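Local coordinates for EscN (Escherichia coli O127:H6, PDB 2OBL), which is a P-loop protein of the type III secretion system, built on a nucleotide-binding domain of the ATP synthase alpha/beta family, at residues A[58-63]-A[325-330]; A[167-172]-A[219-224]; A[171-176]-A[194-199]. The protein carries 1 engineered substitution. All blocks are in the same frame, centred on the assembly; numbering follows the deposited sequence.

How the contacts relate
Three contacts illustrate how a P-loop domain is tied together locally and to the region that follows it. Contacts 2 and 3 share R171 and Y172 on helix 169-182; their centres lie about 11 Å apart, and E224 of contact 2 joins them through a salt bridge from its OE2 to R174 NH2 of contact 3 (2.8 Å). Contact 2 sits at the probable nucleotide site, where D167 meets K84 of the likely P-loop; at its other end the V221 side chain is about 9 Å from a calcium ion held by N229 and D234. Contact 1 stands apart, its centre about 22 Å from that of contact 2 and about 32 Å from that of contact 3, across the chain's centre from contact 3.

Contact 1 (A[58-63]-A[325-330]); sequences GVRAID and IQQSTK
At the N-terminal end of helix 60-65, the side-chain amide of Q327 meets the backbone N-H of R60 directly and that of A61 through a water. Q327 OE1 accepts from R60 N at 2.8 Å with an N-H...O angle of 160°, and the water donates to the same oxygen while accepting from A61 N at 2.9 Å. That water also donates to I325 O, so one carbonyl oxygen and one solvent molecule cover two adjacent N-H groups of the turn. The positive end of the helix would be expected to polarise the amide oxygen. V59, at the N-cap position, has no side-chain acceptor; Q327 OE1, from a distant part of the sequence, takes up the R60 N-H. The bridge joins the nucleotide-binding region to the C-terminal region of this ATP synthase-like fold, at the point where the chain leaves helix 318-325. R60 reinforces it. Bent at chi3 (-62°), its chain lays the guanidinium over the Q327 amide, the two planes 18° apart, with Q327 CG 3.5 Å above the guanidinium plane and near its rim. From there R60 NH2 reaches Q326 O at 2.8 Å, while NE bonds to F324 O and NH2 also pairs with D331. With OE1 accepting and NE2 donating to D331 O, the Q327 amide has its orientation set from both ends. Beside this polar cluster A61 CB rests 4.1 Å from I325 CB.

Contact 2 (A[167-172]-A[219-224]); sequences DSVTRY and YTVLLE. With IMD (imidazole), chain D.
In the core of the P-loop fold, D167 ends strand 161-167 at the place usual for a Walker B aspartate, and it meets T220 on the neighbouring parallel strand 214-222. D167 OD1 accepts from T220 OG1 at 2.6 Å with its anti lone pair, on the side away from OD2. D167 OD2 faces the site instead: it pairs with K84 of the likely P-loop and accepts from N3 of an imidazole, probably from the crystallisation liquor, 2.6 Å away and nearly straight at 167°. A cis peptide leads from D167 to S168, the N-cap of helix 169-182, whose OG accepts from R171 N. The turn is then tied to the strand twice, by V169 N to T220 O and by T170 OG1, which accepts from L222 N at 2.8 Å and 168°. T170 has OG1 opposite its carbonyl carbon (chi1 -62°), a setting that aims the oxygen at the strand. V169 and V221 lie side by side, CG1 of the first 3.7 Å from CG2 of the second. L222 CD1 touches both S168 OG and, 3.6 Å away, R171 NE, whose charge is answered by E107.

Contact 3 (A[171-176]-A[194-199]); sequences RYARAA and PSVFSS
Y172 OH donates to S199 OG across 2.7 Å, the acceptor lying at the edge of the ring and in its plane. Next to this bond V196 points its two methyls at segment 171-176. V196 CG1 reaches A173 CB at 3.8 Å; V196 CG2 lies against A176, 3.5 Å from A176 C and 3.8 Å from A176 CB. With CG1 opposite the backbone N (chi1 -178°), the fork of the valine straddles two residues one helical turn apart. The segment axes come within 9.5 Å, with A173 and A176 facing V196, and their directions are 142° apart, antiparallel in sense but well inclined. A water forms a second polar link, donating to A176 O and to S195 OG, the latter also bonded to E185. Further out, M142, A145 and F146 of helix 138-156 pack against the Y172 side chain, and I232 of helix 231-239 touches both A173 and V196. The serine is set by its own helix: S199 OG donates to V196 O at 2.8 Å, the donor tilted 18° from the carbonyl plane. The hydrogen bonds therefore point one way, Y172 OH to S199 OG to V196 O, a chain that would be expected to be mutually strengthening, and since the tyrosine's acceptor lies in the ring plane, its O-H can stay coplanar with the ring, which favours conjugation of the oxygen with the aromatic system.

Contact 1 (A[58-63]-A[325-330])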
ATOM      1  N   GLY A  58       0.167  11.401  -2.346  1.00 24.54           N
ATOM      2  CA  GLY A  58      -0.146  12.073  -3.598  1.00 25.23           C
ATOM      3  C   GLY A  58      -1.390  11.471  -4.231  1.00 25.80           C
ATOM      4  O   GLY A  58      -1.528  11.450  -5.460  1.00 27.52           O
ATOM      5  N   VAL A  59      -2.280  10.950  -3.389  1.00 23.74           N
ATOM      6  CA  VAL A  59      -3.571  10.435  -3.821  1.00 22.48           C
ATOM      7  C   VAL A  59      -4.621  11.162  -2.990  1.00 22.30           C
ATOM      8  O   VAL A  59      -4.681  10.990  -1.770  1.00 21.95           O
ATOM      9  CB  VAL A  59      -3.692   8.901  -3.589  1.00 22.75           C
ATOM     10  CG1 VAL A  59      -5.062   8.398  -4.025  1.00 22.75           C
ATOM     11  CG2 VAL A  59      -2.597   8.157  -4.337  1.00 22.86           C
ATOM     12  N   ARG A  60      -5.425  11.996  -3.645  1.00 21.72           N
ATOM     13  CA  ARG A  60      -6.378  12.854  -2.927  1.00 21.54           C
ATOM     14  C   ARG A  60      -7.307  12.111  -1.989  1.00 20.75           C
ATOM     15  O   ARG A  60      -7.515  12.534  -0.863  1.00 21.29           O
ATOM     16  CB  ARG A  60      -7.210  13.693  -3.901  1.00 22.25           C
ATOM     17  CG  ARG A  60      -6.416  14.798  -4.572  1.00 23.04           C
ATOM     18  CD  ARG A  60      -7.351  15.796  -5.258  1.00 25.24           C
ATOM     19  NE  ARG A  60      -8.139  15.157  -6.310  1.00 25.83           N
ATOM     20  CZ  ARG A  60      -7.865  15.239  -7.608  1.00 25.84           C
ATOM     21  NH1 ARG A  60      -6.818  15.938  -8.026  1.00 26.25           N
ATOM     22  NH2 ARG A  60      -8.635  14.607  -8.492  1.00 25.73           N
ATOM     23  N   ALA A  61      -7.867  10.997  -2.443  1.00 21.06           N
ATOM     24  CA  ALA A  61      -8.831  10.280  -1.634  1.00 21.94           C
ATOM     25  C   ALA A  61      -8.193   9.841  -0.322  1.00 22.44           C
ATOM     26  O   ALA A  61      -8.823   9.913   0.729  1.00 23.33           O
ATOM     27  CB  ALA A  61      -9.359   9.090  -2.384  1.00 22.20           C
ATOM     28  N   ILE A  62      -6.944   9.389  -0.391  1.00 21.87           N
ATOM     29  CA  ILE A  62      -6.257   8.861   0.796  1.00 21.60           C
ATOM     30  C   ILE A  62      -5.699   9.981   1.664  1.00 21.10           C
ATOM     31  O   ILE A  62      -5.982  10.058   2.860  1.00 20.80           O
ATOM     32  CB  ILE A  62      -5.137   7.867   0.422  1.00 21.38           C
ATOM     33  CG1 ILE A  62      -5.719   6.680  -0.356  1.00 21.96           C
ATOM     34  CG2 ILE A  62      -4.425   7.351   1.692  1.00 22.17           C
ATOM     35  CD1 ILE A  62      -4.657   5.775  -0.995  1.00 22.38           C
ATOM     36  N   ASP A  63      -4.914  10.864   1.059  1.00 21.32           N
ATOM     37  CA  ASP A  63      -4.351  12.001   1.793  1.00 20.79           C
ATOM     38  C   ASP A  63      -5.447  12.856   2.441  1.00 20.70           C
ATOM     39  O   ASP A  63      -5.273  13.401   3.548  1.00 19.78           O
ATOM     40  CB  ASP A  63      -3.527  12.884   0.853  1.00 21.67           C
ATOM     41  CG  ASP A  63      -2.295  12.172   0.281  1.00 22.25           C
ATOM     42  OD1 ASP A  63      -1.850  11.147   0.837  1.00 22.44           O
ATOM     43  OD2 ASP A  63      -1.763  12.662  -0.735  1.00 22.82           O
ATOM     44  N   ILE A 325     -12.223  12.803  -5.292  1.00 22.15           N
ATOM     45  CA  ILE A 325     -11.762  11.441  -4.985  1.00 21.98           C
ATOM     46  C   ILE A 325     -11.357  10.657  -6.223  1.00 22.06           C
ATOM     47  O   ILE A 325     -10.469   9.806  -6.157  1.00 21.33           O
ATOM     48  CB  ILE A 325     -12.777  10.633  -4.141  1.00 21.86           C
ATOM     49  CG1 ILE A 325     -14.124  10.518  -4.859  1.00 22.56           C
ATOM     50  CG2 ILE A 325     -12.925  11.259  -2.752  1.00 22.65           C
ATOM     51  CD1 ILE A 325     -15.170   9.687  -4.107  1.00 21.91           C
ATOM     52  N   GLN A 326     -12.013  10.924  -7.348  1.00 22.14           N
ATOM     53  CA  GLN A 326     -11.546  10.356  -8.597  1.00 22.59           C
ATOM     54  C   GLN A 326     -10.359  11.195  -9.041  1.00 23.06           C
ATOM     55  O   GLN A 326     -10.360  12.431  -8.895  1.00 23.10           O
ATOM     56  CB  GLN A 326     -12.657  10.314  -9.660  1.00 23.31           C
ATOM     57  CG  GLN A 326     -13.786   9.355  -9.317  1.00 23.34           C
ATOM     58  CD  GLN A 326     -14.910   9.382 -10.335  1.00 24.11           C
ATOM     59  OE1 GLN A 326     -16.082   9.544  -9.984  1.00 24.95           O
ATOM     60  NE2 GLN A 326     -14.557   9.241 -11.609  1.00 24.47           N
ATOM     61  N   GLN A 327      -9.338  10.529  -9.562  1.00 22.62           N
ATOM     62  CA  GLN A 327      -8.085  11.192  -9.872  1.00 23.01           C
ATOM     63  C   GLN A 327      -7.321  10.399 -10.917  1.00 23.63           C
ATOM     64  O   GLN A 327      -7.021   9.221 -10.720  1.00 23.27           O
ATOM     65  CB  GLN A 327      -7.248  11.285  -8.606  1.00 23.21           C
ATOM     66  CG  GLN A 327      -5.992  12.119  -8.728  1.00 23.47           C
ATOM     67  CD  GLN A 327      -5.261  12.177  -7.408  1.00 23.48           C
ATOM     68  OE1 GLN A 327      -5.732  11.637  -6.416  1.00 22.46           O
ATOM     69  NE2 GLN A 327      -4.113  12.831  -7.384  1.00 23.72           N
ATOM     70  N   SER A 328      -7.015  11.046 -12.037  1.00 23.40           N
ATOM     71  CA  SER A 328      -6.227  10.400 -13.082  1.00 24.22           C
ATOM     72  C   SER A 328      -4.753  10.380 -12.697  1.00 24.79           C
ATOM     73  O   SER A 328      -4.319  11.098 -11.797  1.00 24.92           O
ATOM     74  CB  SER A 328      -6.387  11.147 -14.406  1.00 23.99           C
ATOM     75  OG  SER A 328      -5.810  12.432 -14.295  1.00 24.51           O
ATOM     76  N   THR A 329      -3.987   9.567 -13.408  1.00 25.98           N
ATOM     77  CA  THR A 329      -2.553   9.448 -13.188  1.00 27.83           C
ATOM     78  C   THR A 329      -1.827  10.791 -13.332  1.00 28.59           C
ATOM     79  O   THR A 329      -0.922  11.097 -12.561  1.00 28.85           O
ATOM     80  CB  THR A 329      -1.956   8.416 -14.161  1.00 28.47           C
ATOM     81  OG1 THR A 329      -2.383   7.101 -13.779  1.00 29.49           O
ATOM     82  CG2 THR A 329      -0.446   8.472 -14.159  1.00 29.16           C
ATOM     83  N   LYS A 330      -2.230  11.599 -14.306  1.00 29.19           N
ATOM     84  CA  LYS A 330      -1.563  12.885 -14.528  1.00 30.31           C
ATOM     85  C   LYS A 330      -2.209  14.038 -13.752  1.00 30.94           C
ATOM     86  O   LYS A 330      -1.725  15.174 -13.787  1.00 31.21           O
ATOM     87  CB  LYS A 330      -1.485  13.204 -16.022  1.00 30.59           C
ATOM     88  CG  LYS A 330      -2.776  13.721 -16.642  1.00 31.04           C
ATOM     89  CD  LYS A 330      -2.520  14.188 -18.068  1.00 31.29           C
ATOM     90  CE  LYS A 330      -3.801  14.589 -18.780  1.00 31.40           C
ATOM     91  NZ  LYS A 330      -3.537  14.950 -20.197  1.00 31.35           N
TER
HETATM   92  O   HOH W   1      -7.718  10.241  -5.197  1.00 22.92           O

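Contact 2 (A[167-172]-A[219-224])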
ATOM      1  N   ASP A 167       4.044  -6.068  -3.084  1.00 14.71           N
ATOM      2  CA  ASP A 167       2.939  -6.518  -3.920  1.00 14.39           C
ATOM      3  C   ASP A 167       3.303  -7.948  -4.336  1.00 12.84           C
ATOM      4  O   ASP A 167       4.016  -8.125  -5.327  1.00 10.93           O
ATOM      5  CB  ASP A 167       2.828  -5.591  -5.152  1.00 15.36           C
ATOM      6  CG  ASP A 167       1.576  -5.846  -6.003  1.00 16.15           C
ATOM      7  OD1 ASP A 167       0.529  -6.277  -5.477  1.00 15.75           O
ATOM      8  OD2 ASP A 167       1.635  -5.606  -7.229  1.00 17.77           O
ATOM      9  N   SER A 168       2.845  -8.967  -3.601  1.00 11.63           N
ATOM     10  CA  SER A 168       1.816  -8.863  -2.566  1.00 11.31           C
ATOM     11  C   SER A 168       2.154  -9.735  -1.369  1.00 11.77           C
ATOM     12  O   SER A 168       2.900 -10.708  -1.498  1.00 11.82           O
ATOM     13  CB  SER A 168       0.493  -9.388  -3.135  1.00 10.94           C
ATOM     14  OG  SER A 168       0.639 -10.749  -3.564  1.00 10.46           O
ATOM     15  N   VAL A 169       1.580  -9.418  -0.212  1.00 11.63           N
ATOM     16  CA  VAL A 169       1.752 -10.301   0.926  1.00 12.82           C
ATOM     17  C   VAL A 169       1.051 -11.628   0.629  1.00 12.38           C
ATOM     18  O   VAL A 169       1.471 -12.674   1.111  1.00 11.55           O
ATOM     19  CB  VAL A 169       1.302  -9.642   2.259  1.00 14.10           C
ATOM     20  CG1 VAL A 169      -0.205  -9.431   2.305  1.00 14.48           C
ATOM     21  CG2 VAL A 169       1.791 -10.479   3.450  1.00 15.63           C
ATOM     22  N   THR A 170      -0.009 -11.575  -0.187  1.00 10.48           N
ATOM     23  CA  THR A 170      -0.725 -12.795  -0.580  1.00 11.05           C
ATOM     24  C   THR A 170       0.191 -13.813  -1.265  1.00 11.23           C
ATOM     25  O   THR A 170       0.197 -14.995  -0.917  1.00 10.80           O
ATOM     26  CB  THR A 170      -1.885 -12.445  -1.523  1.00 10.65           C
ATOM     27  OG1 THR A 170      -2.804 -11.592  -0.826  1.00 10.39           O
ATOM     28  CG2 THR A 170      -2.598 -13.724  -2.004  1.00 10.96           C
ATOM     29  N   ARG A 171       0.963 -13.360  -2.248  1.00 11.09           N
ATOM     30  CA  ARG A 171       1.824 -14.293  -2.989  1.00 11.62           C
ATOM     31  C   ARG A 171       3.086 -14.634  -2.224  1.00 11.48           C
ATOM     32  O   ARG A 171       3.634 -15.742  -2.381  1.00 11.34           O
ATOM     33  CB  ARG A 171       2.113 -13.779  -4.401  1.00 12.33           C
ATOM     34  CG  ARG A 171       0.852 -13.757  -5.272  1.00 15.15           C
ATOM     35  CD  ARG A 171       1.188 -13.646  -6.753  1.00 17.42           C
ATOM     36  NE  ARG A 171       0.032 -13.247  -7.559  1.00 20.34           N
ATOM     37  CZ  ARG A 171      -0.755 -14.103  -8.193  1.00 22.75           C
ATOM     38  NH1 ARG A 171      -0.510 -15.406  -8.116  1.00 23.89           N
ATOM     39  NH2 ARG A 171      -1.779 -13.654  -8.923  1.00 23.06           N
ATOM     40  N   TYR A 172       3.524 -13.717  -1.359  1.00 11.42           N
ATOM     41  CA  TYR A 172       4.575 -14.041  -0.411  1.00 11.80           C
ATOM     42  C   TYR A 172       4.118 -15.226   0.440  1.00 11.84           C
ATOM     43  O   TYR A 172       4.873 -16.183   0.654  1.00 11.83           O
ATOM     44  CB  TYR A 172       4.889 -12.874   0.544  1.00 12.77           C
ATOM     45  CG  TYR A 172       5.441 -13.413   1.844  1.00 13.07           C
ATOM     46  CD1 TYR A 172       6.776 -13.799   1.946  1.00 12.86           C
ATOM     47  CD2 TYR A 172       4.619 -13.599   2.956  1.00 11.86           C
ATOM     48  CE1 TYR A 172       7.275 -14.344   3.108  1.00 13.38           C
ATOM     49  CE2 TYR A 172       5.113 -14.138   4.128  1.00 12.86           C
ATOM     50  CZ  TYR A 172       6.447 -14.515   4.195  1.00 13.04           C
ATOM     51  OH  TYR A 172       6.943 -15.058   5.355  1.00 13.55           O
ATOM     52  N   TYR A 219       1.331  -3.083   2.150  1.00 10.79           N
ATOM     53  CA  TYR A 219       1.250  -4.508   1.799  1.00 11.22           C
ATOM     54  C   TYR A 219      -0.025  -4.759   1.016  1.00 10.88           C
ATOM     55  O   TYR A 219      -1.116  -4.409   1.486  1.00 11.73           O
ATOM     56  CB  TYR A 219       1.230  -5.358   3.080  1.00 12.57           C
ATOM     57  CG  TYR A 219       2.406  -5.113   3.985  1.00 13.33           C
ATOM     58  CD1 TYR A 219       3.599  -5.811   3.801  1.00 13.33           C
ATOM     59  CD2 TYR A 219       2.336  -4.167   5.016  1.00 13.59           C
ATOM     60  CE1 TYR A 219       4.694  -5.588   4.619  1.00 12.75           C
ATOM     61  CE2 TYR A 219       3.432  -3.924   5.842  1.00 13.38           C
ATOM     62  CZ  TYR A 219       4.604  -4.646   5.641  1.00 13.00           C
ATOM     63  OH  TYR A 219       5.675  -4.411   6.447  1.00 12.87           O
ATOM     64  N   THR A 220       0.077  -5.354  -0.163  1.00 10.48           N
ATOM     65  CA  THR A 220      -1.173  -5.662  -0.891  1.00  9.29           C
ATOM     66  C   THR A 220      -1.673  -7.064  -0.589  1.00 10.65           C
ATOM     67  O   THR A 220      -0.896  -7.997  -0.384  1.00 11.51           O
ATOM     68  CB  THR A 220      -1.071  -5.474  -2.406  1.00 10.93           C
ATOM     69  OG1 THR A 220      -0.215  -6.473  -2.958  1.00 10.49           O
ATOM     70  CG2 THR A 220      -0.534  -4.075  -2.745  1.00 11.15           C
ATOM     71  N   VAL A 221      -2.994  -7.185  -0.573  1.00  9.74           N
ATOM     72  CA  VAL A 221      -3.699  -8.428  -0.358  1.00 10.32           C
ATOM     73  C   VAL A 221      -4.585  -8.630  -1.594  1.00 11.83           C
ATOM     74  O   VAL A 221      -5.407  -7.767  -1.941  1.00 11.59           O
ATOM     75  CB  VAL A 221      -4.570  -8.369   0.908  1.00 10.14           C
ATOM     76  CG1 VAL A 221      -5.405  -9.671   1.044  1.00 11.21           C
ATOM     77  CG2 VAL A 221      -3.691  -8.120   2.156  1.00 11.39           C
ATOM     78  N   LEU A 222      -4.399  -9.756  -2.262  1.00 11.59           N
ATOM     79  CA  LEU A 222      -5.032  -9.986  -3.558  1.00 14.02           C
ATOM     80  C   LEU A 222      -6.273 -10.789  -3.291  1.00 15.54           C
ATOM     81  O   LEU A 222      -6.203 -11.867  -2.684  1.00 17.22           O
ATOM     82  CB  LEU A 222      -4.104 -10.763  -4.482  1.00 16.82           C
ATOM     83  CG  LEU A 222      -2.746 -10.104  -4.730  1.00 17.82           C
ATOM     84  CD1 LEU A 222      -2.047 -10.796  -5.906  1.00 19.11           C
ATOM     85  CD2 LEU A 222      -2.870  -8.583  -4.956  1.00 18.42           C
ATOM     86  N   LEU A 223      -7.409 -10.248  -3.716  1.00 14.10           N
ATOM     87  CA  LEU A 223      -8.693 -10.863  -3.430  1.00 15.10           C
ATOM     88  C   LEU A 223      -9.108 -11.755  -4.582  1.00 15.58           C
ATOM     89  O   LEU A 223      -8.987 -11.380  -5.747  1.00 15.78           O
ATOM     90  CB  LEU A 223      -9.748  -9.797  -3.158  1.00 15.66           C
ATOM     91  CG  LEU A 223      -9.467  -8.895  -1.959  1.00 17.03           C
ATOM     92  CD1 LEU A 223     -10.551  -7.826  -1.829  1.00 17.68           C
ATOM     93  CD2 LEU A 223      -9.346  -9.723  -0.671  1.00 17.57           C
ATOM     94  N   GLU A 224      -9.567 -12.954  -4.260  1.00 16.08           N
ATOM     95  CA  GLU A 224     -10.023 -13.872  -5.294  1.00 17.75           C
ATOM     96  C   GLU A 224     -11.525 -13.681  -5.520  1.00 18.31           C
ATOM     97  O   GLU A 224     -12.258 -13.276  -4.612  1.00 17.36           O
ATOM     98  CB  GLU A 224      -9.677 -15.323  -4.923  1.00 18.50           C
ATOM     99  CG  GLU A 224      -8.168 -15.599  -4.813  1.00 20.54           C
ATOM    100  CD  GLU A 224      -7.441 -15.591  -6.150  1.00 22.27           C
ATOM    101  OE1 GLU A 224      -8.102 -15.423  -7.195  1.00 22.87           O
ATOM    102  OE2 GLU A 224      -6.199 -15.764  -6.158  1.00 22.82           O
TER
HETATM  103  N1  IMD D1295       4.650  -8.409  -9.628  1.00 29.33           N
HETATM  104  C2  IMD D1295       4.077  -8.009  -8.472  1.00 28.24           C
HETATM  105  N3  IMD D1295       3.323  -6.912  -8.741  1.00 29.78           N
HETATM  106  C4  IMD D1295       3.423  -6.622 -10.064  1.00 29.18           C
HETATM  107  C5  IMD D1295       4.269  -7.567 -10.624  1.00 29.06           C

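Contact 3 (A[171-176]-A[194-199])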
ATOM      1  N   ARG A 171       0.963 -13.360  -2.248  1.00 11.09           N
ATOM      2  CA  ARG A 171       1.824 -14.293  -2.989  1.00 11.62           C
ATOM      3  C   ARG A 171       3.086 -14.634  -2.224  1.00 11.48           C
ATOM      4  O   ARG A 171       3.634 -15.742  -2.381  1.00 11.34           O
ATOM      5  CB  ARG A 171       2.113 -13.779  -4.401  1.00 12.33           C
ATOM      6  CG  ARG A 171       0.852 -13.757  -5.272  1.00 15.15           C
ATOM      7  CD  ARG A 171       1.188 -13.646  -6.753  1.00 17.42           C
ATOM      8  NE  ARG A 171       0.032 -13.247  -7.559  1.00 20.34           N
ATOM      9  CZ  ARG A 171      -0.755 -14.103  -8.193  1.00 22.75           C
ATOM     10  NH1 ARG A 171      -0.510 -15.406  -8.116  1.00 23.89           N
ATOM     11  NH2 ARG A 171      -1.779 -13.654  -8.923  1.00 23.06           N
ATOM     12  N   TYR A 172       3.524 -13.717  -1.359  1.00 11.42           N
ATOM     13  CA  TYR A 172       4.575 -14.041  -0.411  1.00 11.80           C
ATOM     14  C   TYR A 172       4.118 -15.226   0.440  1.00 11.84           C
ATOM     15  O   TYR A 172       4.873 -16.183   0.654  1.00 11.83           O
ATOM     16  CB  TYR A 172       4.889 -12.874   0.544  1.00 12.77           C
ATOM     17  CG  TYR A 172       5.441 -13.413   1.844  1.00 13.07           C
ATOM     18  CD1 TYR A 172       6.776 -13.799   1.946  1.00 12.86           C
ATOM     19  CD2 TYR A 172       4.619 -13.599   2.956  1.00 11.86           C
ATOM     20  CE1 TYR A 172       7.275 -14.344   3.108  1.00 13.38           C
ATOM     21  CE2 TYR A 172       5.113 -14.138   4.128  1.00 12.86           C
ATOM     22  CZ  TYR A 172       6.447 -14.515   4.195  1.00 13.04           C
ATOM     23  OH  TYR A 172       6.943 -15.058   5.355  1.00 13.55           O
ATOM     24  N   ALA A 173       2.888 -15.142   0.940  1.00 10.22           N
ATOM     25  CA  ALA A 173       2.356 -16.177   1.851  1.00 10.62           C
ATOM     26  C   ALA A 173       2.197 -17.529   1.160  1.00 11.38           C
ATOM     27  O   ALA A 173       2.420 -18.583   1.769  1.00 10.94           O
ATOM     28  CB  ALA A 173       1.036 -15.726   2.466  1.00 10.87           C
ATOM     29  N   ARG A 174       1.802 -17.509  -0.109  1.00 11.89           N
ATOM     30  CA  ARG A 174       1.656 -18.750  -0.854  1.00 12.40           C
ATOM     31  C   ARG A 174       3.032 -19.385  -1.053  1.00 12.43           C
ATOM     32  O   ARG A 174       3.170 -20.600  -0.960  1.00 12.74           O
ATOM     33  CB  ARG A 174       0.980 -18.504  -2.198  1.00 13.08           C
ATOM     34  CG  ARG A 174      -0.499 -18.140  -2.054  1.00 13.49           C
ATOM     35  CD  ARG A 174      -1.051 -17.721  -3.403  1.00 13.80           C
ATOM     36  NE  ARG A 174      -2.426 -17.250  -3.293  1.00 15.43           N
ATOM     37  CZ  ARG A 174      -3.091 -16.687  -4.297  1.00 15.99           C
ATOM     38  NH1 ARG A 174      -2.500 -16.536  -5.480  1.00 16.79           N
ATOM     39  NH2 ARG A 174      -4.348 -16.290  -4.126  1.00 14.97           N
ATOM     40  N   ALA A 175       4.041 -18.566  -1.312  1.00 12.34           N
ATOM     41  CA  ALA A 175       5.417 -19.082  -1.419  1.00 12.42           C
ATOM     42  C   ALA A 175       5.869 -19.653  -0.067  1.00 12.43           C
ATOM     43  O   ALA A 175       6.400 -20.754   0.003  1.00 12.85           O
ATOM     44  CB  ALA A 175       6.375 -17.978  -1.894  1.00 12.44           C
ATOM     45  N   ALA A 176       5.650 -18.896   1.004  1.00 12.76           N
ATOM     46  CA  ALA A 176       6.052 -19.337   2.336  1.00 12.66           C
ATOM     47  C   ALA A 176       5.311 -20.616   2.750  1.00 12.69           C
ATOM     48  O   ALA A 176       5.868 -21.477   3.478  1.00 12.49           O
ATOM     49  CB  ALA A 176       5.816 -18.207   3.350  1.00 13.76           C
ATOM     50  N   PRO A 194       1.700 -23.410  10.204  1.00 13.33           N
ATOM     51  CA  PRO A 194       1.988 -22.469  11.273  1.00 13.64           C
ATOM     52  C   PRO A 194       3.063 -21.426  10.953  1.00 13.57           C
ATOM     53  O   PRO A 194       2.893 -20.258  11.329  1.00 14.03           O
ATOM     54  CB  PRO A 194       2.418 -23.385  12.430  1.00 14.99           C
ATOM     55  CG  PRO A 194       1.627 -24.637  12.192  1.00 14.60           C
ATOM     56  CD  PRO A 194       1.628 -24.801  10.693  1.00 13.64           C
ATOM     57  N   SER A 195       4.124 -21.820  10.248  1.00 13.68           N
ATOM     58  CA  SER A 195       5.241 -20.911   9.942  1.00 14.59           C
ATOM     59  C   SER A 195       4.828 -19.626   9.209  1.00 14.29           C
ATOM     60  O   SER A 195       5.387 -18.560   9.448  1.00 13.83           O
ATOM     61  CB  SER A 195       6.338 -21.614   9.144  1.00 14.89           C
ATOM     62  OG  SER A 195       5.854 -22.150   7.918  1.00 15.62           O
ATOM     63  N   VAL A 196       3.865 -19.733   8.302  1.00 14.20           N
ATOM     64  CA  VAL A 196       3.465 -18.567   7.527  1.00 14.05           C
ATOM     65  C   VAL A 196       2.778 -17.564   8.456  1.00 13.68           C
ATOM     66  O   VAL A 196       3.076 -16.372   8.431  1.00 13.61           O
ATOM     67  CB  VAL A 196       2.537 -18.941   6.358  1.00 13.85           C
ATOM     68  CG1 VAL A 196       2.187 -17.691   5.550  1.00 13.20           C
ATOM     69  CG2 VAL A 196       3.203 -19.972   5.452  1.00 13.94           C
ATOM     70  N   PHE A 197       1.875 -18.056   9.300  1.00 14.75           N
ATOM     71  CA  PHE A 197       1.182 -17.168  10.226  1.00 15.69           C
ATOM     72  C   PHE A 197       2.141 -16.447  11.166  1.00 15.94           C
ATOM     73  O   PHE A 197       2.050 -15.236  11.334  1.00 17.73           O
ATOM     74  CB  PHE A 197       0.109 -17.920  10.998  1.00 16.36           C
ATOM     75  CG  PHE A 197      -0.999 -18.403  10.121  1.00 15.36           C
ATOM     76  CD1 PHE A 197      -1.898 -17.508   9.572  1.00 16.57           C
ATOM     77  CD2 PHE A 197      -1.105 -19.749   9.802  1.00 14.38           C
ATOM     78  CE1 PHE A 197      -2.926 -17.945   8.738  1.00 16.35           C
ATOM     79  CE2 PHE A 197      -2.126 -20.200   8.988  1.00 14.32           C
ATOM     80  CZ  PHE A 197      -3.036 -19.295   8.444  1.00 15.47           C
ATOM     81  N   SER A 198       3.089 -17.173  11.734  1.00 16.11           N
ATOM     82  CA  SER A 198       4.017 -16.535  12.656  1.00 16.49           C
ATOM     83  C   SER A 198       4.958 -15.553  11.943  1.00 15.55           C
ATOM     84  O   SER A 198       5.466 -14.622  12.565  1.00 14.22           O
ATOM     85  CB  SER A 198       4.765 -17.576  13.490  1.00 18.06           C
ATOM     86  OG  SER A 198       5.648 -18.330  12.693  1.00 20.79           O
ATOM     87  N   SER A 199       5.143 -15.714  10.631  1.00 15.01           N
ATOM     88  CA  SER A 199       6.052 -14.818   9.892  1.00 15.00           C
ATOM     89  C   SER A 199       5.434 -13.438   9.677  1.00 15.27           C
ATOM     90  O   SER A 199       6.151 -12.441   9.531  1.00 14.09           O
ATOM     91  CB  SER A 199       6.463 -15.417   8.540  1.00 15.04           C
ATOM     92  OG  SER A 199       5.431 -15.217   7.566  1.00 15.53           O
TER
HETATM   93  O   HOH W   2       7.163 -21.010   5.816  1.00 25.60           O